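PDB 6WYN: esterase Rv0045c from Mycobacterium tuberculosis, which hydrolyses carboxylic esters, preferring short, straight-chain alkyl esters such as butanoates, and is likely involved in ester and lipid metabolism. Local coordinates for residues Q131-R142 with T160-L171. Residues are numbered along the deposited sequence; the frame is centred on the assembly and turned at random.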
loop_
_atom_site.group_PDB
_atom_site.type_symbol
_atom_site.label_atom_id
_atom_site.label_comp_id
_atom_site.label_asym_id
_atom_site.label_seq_id
_atom_site.Cartn_x
_atom_site.Cartn_y
_atom_site.Cartn_z
ATOM N N GLN A 131 -10.930 5.730 7.159
ATOM C CA GLN A 131 -12.317 6.195 6.913
ATOM C C GLN A 131 -12.365 7.335 5.865
ATOM O O GLN A 131 -13.285 7.293 5.008
ATOM C CB GLN A 131 -12.916 6.659 8.243
ATOM C CG GLN A 131 -13.223 5.500 9.207
ATOM C CD GLN A 131 -12.202 4.816 10.118
ATOM O OE1 GLN A 131 -10.962 5.045 10.142
ATOM N NE2 GLN A 131 -12.779 3.915 10.924
ATOM N N LEU A 132 -11.518 8.338 6.029
ATOM C CA LEU A 132 -11.357 9.533 5.128
ATOM C C LEU A 132 -10.845 9.032 3.738
ATOM O O LEU A 132 -11.440 9.367 2.674
ATOM C CB LEU A 132 -10.409 10.543 5.816
ATOM C CG LEU A 132 -11.035 11.296 7.024
ATOM C CD1 LEU A 132 -10.074 12.200 7.864
ATOM C CD2 LEU A 132 -12.233 12.099 6.550
ATOM N N ASN A 133 -9.849 8.146 3.747
ATOM C CA ASN A 133 -9.244 7.555 2.516
ATOM C C ASN A 133 -10.326 6.874 1.731
ATOM O O ASN A 133 -10.445 7.144 0.523
ATOM C CB ASN A 133 -8.155 6.522 2.776
ATOM C CG ASN A 133 -6.962 7.140 3.392
ATOM O OD1 ASN A 133 -6.832 8.363 3.402
ATOM N ND2 ASN A 133 -6.104 6.311 3.965
ATOM N N SER A 134 -11.133 6.062 2.412
ATOM C CA SER A 134 -12.254 5.319 1.811
ATOM C C SER A 134 -13.296 6.281 1.207
ATOM O O SER A 134 -13.831 5.996 0.155
ATOM C CB SER A 134 -12.856 4.425 2.847
ATOM O OG SER A 134 -13.759 3.503 2.243
ATOM N N GLU A 135 -13.663 7.342 1.902
ATOM C CA GLU A 135 -14.664 8.334 1.397
ATOM C C GLU A 135 -14.160 8.967 0.084
ATOM O O GLU A 135 -14.905 9.027 -0.841
ATOM C CB GLU A 135 -14.900 9.436 2.444
ATOM C CG GLU A 135 -15.721 8.984 3.635
ATOM C CD GLU A 135 -17.216 8.785 3.400
ATOM O OE1 GLU A 135 -17.934 8.547 4.395
ATOM O OE2 GLU A 135 -17.675 8.872 2.230
ATOM N N THR A 136 -12.926 9.430 0.036
ATOM C CA THR A 136 -12.307 9.978 -1.195
ATOM C C THR A 136 -12.298 8.889 -2.300
ATOM O O THR A 136 -12.714 9.165 -3.468
ATOM C CB THR A 136 -10.944 10.544 -0.834
ATOM O OG1 THR A 136 -11.038 11.418 0.301
ATOM C CG2 THR A 136 -10.295 11.243 -2.013
ATOM N N LEU A 137 -11.913 7.646 -1.971
ATOM C CA LEU A 137 -11.579 6.616 -2.990
ATOM C C LEU A 137 -12.818 6.016 -3.598
ATOM O O LEU A 137 -12.737 5.692 -4.760
ATOM C CB LEU A 137 -10.685 5.518 -2.400
ATOM C CG LEU A 137 -9.205 5.874 -2.286
ATOM C CD1 LEU A 137 -8.499 4.972 -1.280
ATOM C CD2 LEU A 137 -8.545 5.745 -3.627
ATOM N N ALA A 138 -13.924 5.825 -2.862
ATOM C CA ALA A 138 -15.019 4.971 -3.364
ATOM C C ALA A 138 -15.532 5.442 -4.735
ATOM O O ALA A 138 -15.703 4.638 -5.667
ATOM C CB ALA A 138 -16.143 4.888 -2.353
ATOM N N PRO A 139 -15.860 6.736 -4.922
ATOM C CA PRO A 139 -16.414 7.185 -6.208
ATOM C C PRO A 139 -15.380 7.046 -7.348
ATOM O O PRO A 139 -15.704 6.740 -8.452
ATOM C CB PRO A 139 -16.756 8.683 -5.992
ATOM C CG PRO A 139 -16.435 9.004 -4.565
ATOM C CD PRO A 139 -15.724 7.809 -3.941
ATOM N N VAL A 140 -14.107 7.226 -7.038
ATOM C CA VAL A 140 -13.027 7.062 -8.055
ATOM C C VAL A 140 -12.953 5.596 -8.488
ATOM O O VAL A 140 -12.888 5.316 -9.686
ATOM C CB VAL A 140 -11.703 7.578 -7.492
ATOM C CG1 VAL A 140 -10.515 7.306 -8.450
ATOM C CG2 VAL A 140 -11.820 9.071 -7.177
ATOM N N LEU A 141 -12.973 4.677 -7.520
ATOM C CA LEU A 141 -12.932 3.227 -7.815
ATOM C C LEU A 141 -14.181 2.816 -8.582
ATOM O O LEU A 141 -14.052 1.981 -9.465
ATOM C CB LEU A 141 -12.773 2.439 -6.509
ATOM C CG LEU A 141 -11.500 2.762 -5.728
ATOM C CD1 LEU A 141 -11.430 2.009 -4.404
ATOM C CD2 LEU A 141 -10.266 2.454 -6.563
ATOM N N ARG A 142 -15.348 3.365 -8.262
ATOM C CA ARG A 142 -16.583 3.111 -9.042
ATOM C C ARG A 142 -16.353 3.520 -10.489
ATOM O O ARG A 142 -16.850 2.836 -11.347
ATOM C CB ARG A 142 -17.787 3.938 -8.588
ATOM C CG ARG A 142 -18.314 3.599 -7.211
ATOM C CD ARG A 142 -19.826 3.792 -7.056
ATOM N NE ARG A 142 -20.108 3.217 -5.751
ATOM C CZ ARG A 142 -20.561 1.985 -5.539
ATOM N NH1 ARG A 142 -20.897 1.205 -6.549
ATOM N NH2 ARG A 142 -20.729 1.551 -4.301
ATOM N N THR A 160 -8.024 0.713 4.872
ATOM C CA THR A 160 -8.802 1.469 3.849
ATOM C C THR A 160 -9.710 0.483 3.121
ATOM O O THR A 160 -10.891 0.772 2.946
ATOM C CB THR A 160 -7.889 2.293 2.934
ATOM O OG1 THR A 160 -7.159 3.147 3.811
ATOM C CG2 THR A 160 -8.657 3.117 1.930
ATOM N N ALA A 161 -9.186 -0.692 2.778
ATOM C CA ALA A 161 -9.941 -1.729 2.062
ATOM C C ALA A 161 -11.104 -2.210 2.914
ATOM O O ALA A 161 -12.172 -2.447 2.355
ATOM C CB ALA A 161 -9.064 -2.880 1.671
ATOM N N ILE A 162 -10.890 -2.406 4.201
ATOM C CA ILE A 162 -11.982 -2.841 5.093
ATOM C C ILE A 162 -13.111 -1.805 5.004
ATOM O O ILE A 162 -14.238 -2.213 4.800
ATOM C CB ILE A 162 -11.484 -3.027 6.534
ATOM C CG1 ILE A 162 -10.633 -4.288 6.645
ATOM C CG2 ILE A 162 -12.688 -3.067 7.478
ATOM C CD1 ILE A 162 -9.853 -4.390 7.924
ATOM N N ARG A 163 -12.798 -0.525 5.167
ATOM C CA ARG A 163 -13.824 0.542 5.154
ATOM C C ARG A 163 -14.528 0.561 3.792
ATOM O O ARG A 163 -15.791 0.524 3.756
ATOM C CB ARG A 163 -13.231 1.883 5.553
ATOM C CG ARG A 163 -14.318 2.938 5.743
ATOM C CD ARG A 163 -15.607 2.478 6.447
ATOM N NE ARG A 163 -16.638 3.503 6.426
ATOM C CZ ARG A 163 -17.876 3.377 6.911
ATOM N NH1 ARG A 163 -18.723 4.393 6.818
ATOM N NH2 ARG A 163 -18.271 2.252 7.485
ATOM N N LEU A 164 -13.785 0.445 2.690
ATOM C CA LEU A 164 -14.416 0.337 1.352
ATOM C C LEU A 164 -15.386 -0.844 1.308
ATOM O O LEU A 164 -16.506 -0.692 0.759
ATOM C CB LEU A 164 -13.354 0.179 0.270
ATOM C CG LEU A 164 -12.573 1.445 -0.052
ATOM C CD1 LEU A 164 -11.339 1.113 -0.892
ATOM C CD2 LEU A 164 -13.471 2.448 -0.802
ATOM N N ALA A 165 -14.975 -2.024 1.765
ATOM C CA ALA A 165 -15.817 -3.247 1.683
ATOM C C ALA A 165 -17.142 -3.015 2.420
ATOM O O ALA A 165 -18.156 -3.612 2.038
ATOM C CB ALA A 165 -15.089 -4.427 2.280
ATOM N N ALA A 166 -17.085 -2.242 3.500
ATOM C CA ALA A 166 -18.232 -1.969 4.388
ATOM C C ALA A 166 -19.170 -0.991 3.681
ATOM O O ALA A 166 -20.360 -1.276 3.636
ATOM C CB ALA A 166 -17.760 -1.403 5.701
ATOM N N MET A 167 -18.624 0.106 3.155
ATOM C CA MET A 167 -19.423 1.246 2.646
ATOM C C MET A 167 -19.841 0.944 1.208
ATOM O O MET A 167 -20.942 1.367 0.839
ATOM C CB MET A 167 -18.690 2.593 2.779
ATOM C CG MET A 167 -17.552 2.820 1.809
ATOM S SD MET A 167 -16.720 4.432 2.058
ATOM C CE MET A 167 -17.807 5.456 1.058
ATOM N N ALA A 168 -19.048 0.175 0.462
ATOM C CA ALA A 168 -19.308 -0.158 -0.954
ATOM C C ALA A 168 -19.168 -1.661 -1.171
ATOM O O ALA A 168 -18.295 -2.106 -1.918
ATOM C CB ALA A 168 -18.372 0.623 -1.852
ATOM N N PRO A 169 -20.087 -2.475 -0.613
ATOM C CA PRO A 169 -20.089 -3.919 -0.862
ATOM C C PRO A 169 -20.057 -4.316 -2.351
ATOM O O PRO A 169 -19.077 -4.901 -2.765
ATOM C CB PRO A 169 -21.393 -4.416 -0.222
ATOM C CG PRO A 169 -21.778 -3.321 0.768
ATOM C CD PRO A 169 -21.208 -2.030 0.225
ATOM N N ASP A 170 -21.106 -3.975 -3.114
ATOM C CA ASP A 170 -21.299 -4.336 -4.548
ATOM C C ASP A 170 -19.936 -4.455 -5.237
ATOM O O ASP A 170 -19.755 -5.430 -5.963
ATOM C CB ASP A 170 -22.203 -3.320 -5.256
ATOM C CG ASP A 170 -21.789 -1.875 -5.037
ATOM O OD1 ASP A 170 -21.904 -1.396 -3.889
ATOM O OD2 ASP A 170 -21.336 -1.247 -5.999
ATOM N N LEU A 171 -19.031 -3.503 -4.997
ATOM C CA LEU A 171 -17.626 -3.478 -5.485
ATOM C C LEU A 171 -16.843 -4.730 -5.008
ATOM O O LEU A 171 -16.592 -5.635 -5.836
ATOM C CB LEU A 171 -16.955 -2.202 -4.948
ATOM C CG LEU A 171 -16.204 -1.339 -5.969
ATOM C CD1 LEU A 171 -16.988 -0.062 -6.267
ATOM C CD2 LEU A 171 -14.787 -1.002 -5.498
#
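Ser134 on helix 130-144 packs as a knob into a hole formed by Thr160, Arg163, Leu164 and Met167. This joins two neighbouring helices of the alpha/beta-hydrolase fold. Helix 156-167 follows Ser155, the probable nucleophile, and the side chain of Thr160 touches residues consistent with a nucleophile elbow. The axes of segments 131-142 and 160-167 approach to 8.2 Å and cross at -56°.

Ser134 points its OG anti to the backbone N (chi1 -168°), into the hole. There Ser134 OG lies 3.1 Å from Met167 SD. It is also close to the backbone N of Leu164, but the angle is too poor for a hydrogen bond. Ser134 CB rests on CG of Arg163, whose guanidinium reaches on to a salt bridge with Asp265 of helix 260-268.

Apolar contacts continue along the helices. Leu164 CD2 and Met167 CE both touch Ala138 CB. On the inner side Leu141 CD1 meets Leu164 CD1 at 3.6 Å, the two side chains crossing at about a right angle. Leu137 CD1 lies on Thr160 CG2, and both Leu137 and Leu141 also reach the sheet at Val112. Leu141 CB contacts Leu171 CD2.

Polar contacts lie toward both ends. Asn133 ND2 gives a weak hydrogen bond to Thr160 OG1 at 3.3 Å; the stronger bond of Thr160 OG1 is to Leu156 O. At the other end, Arg142 forms an end-on salt bridge with the poorly ordered Asp170. The guanidinium and carboxylate are nearly coplanar, 14° apart, and Leu171 CD1 lies over one guanidinium face, offset toward its rim. Arg142 NH1 meets the syn lone pair of Asp170 OD2 at 2.6 Å, and Arg142 NH2 that of Asp170 OD1 at 3.2 Å.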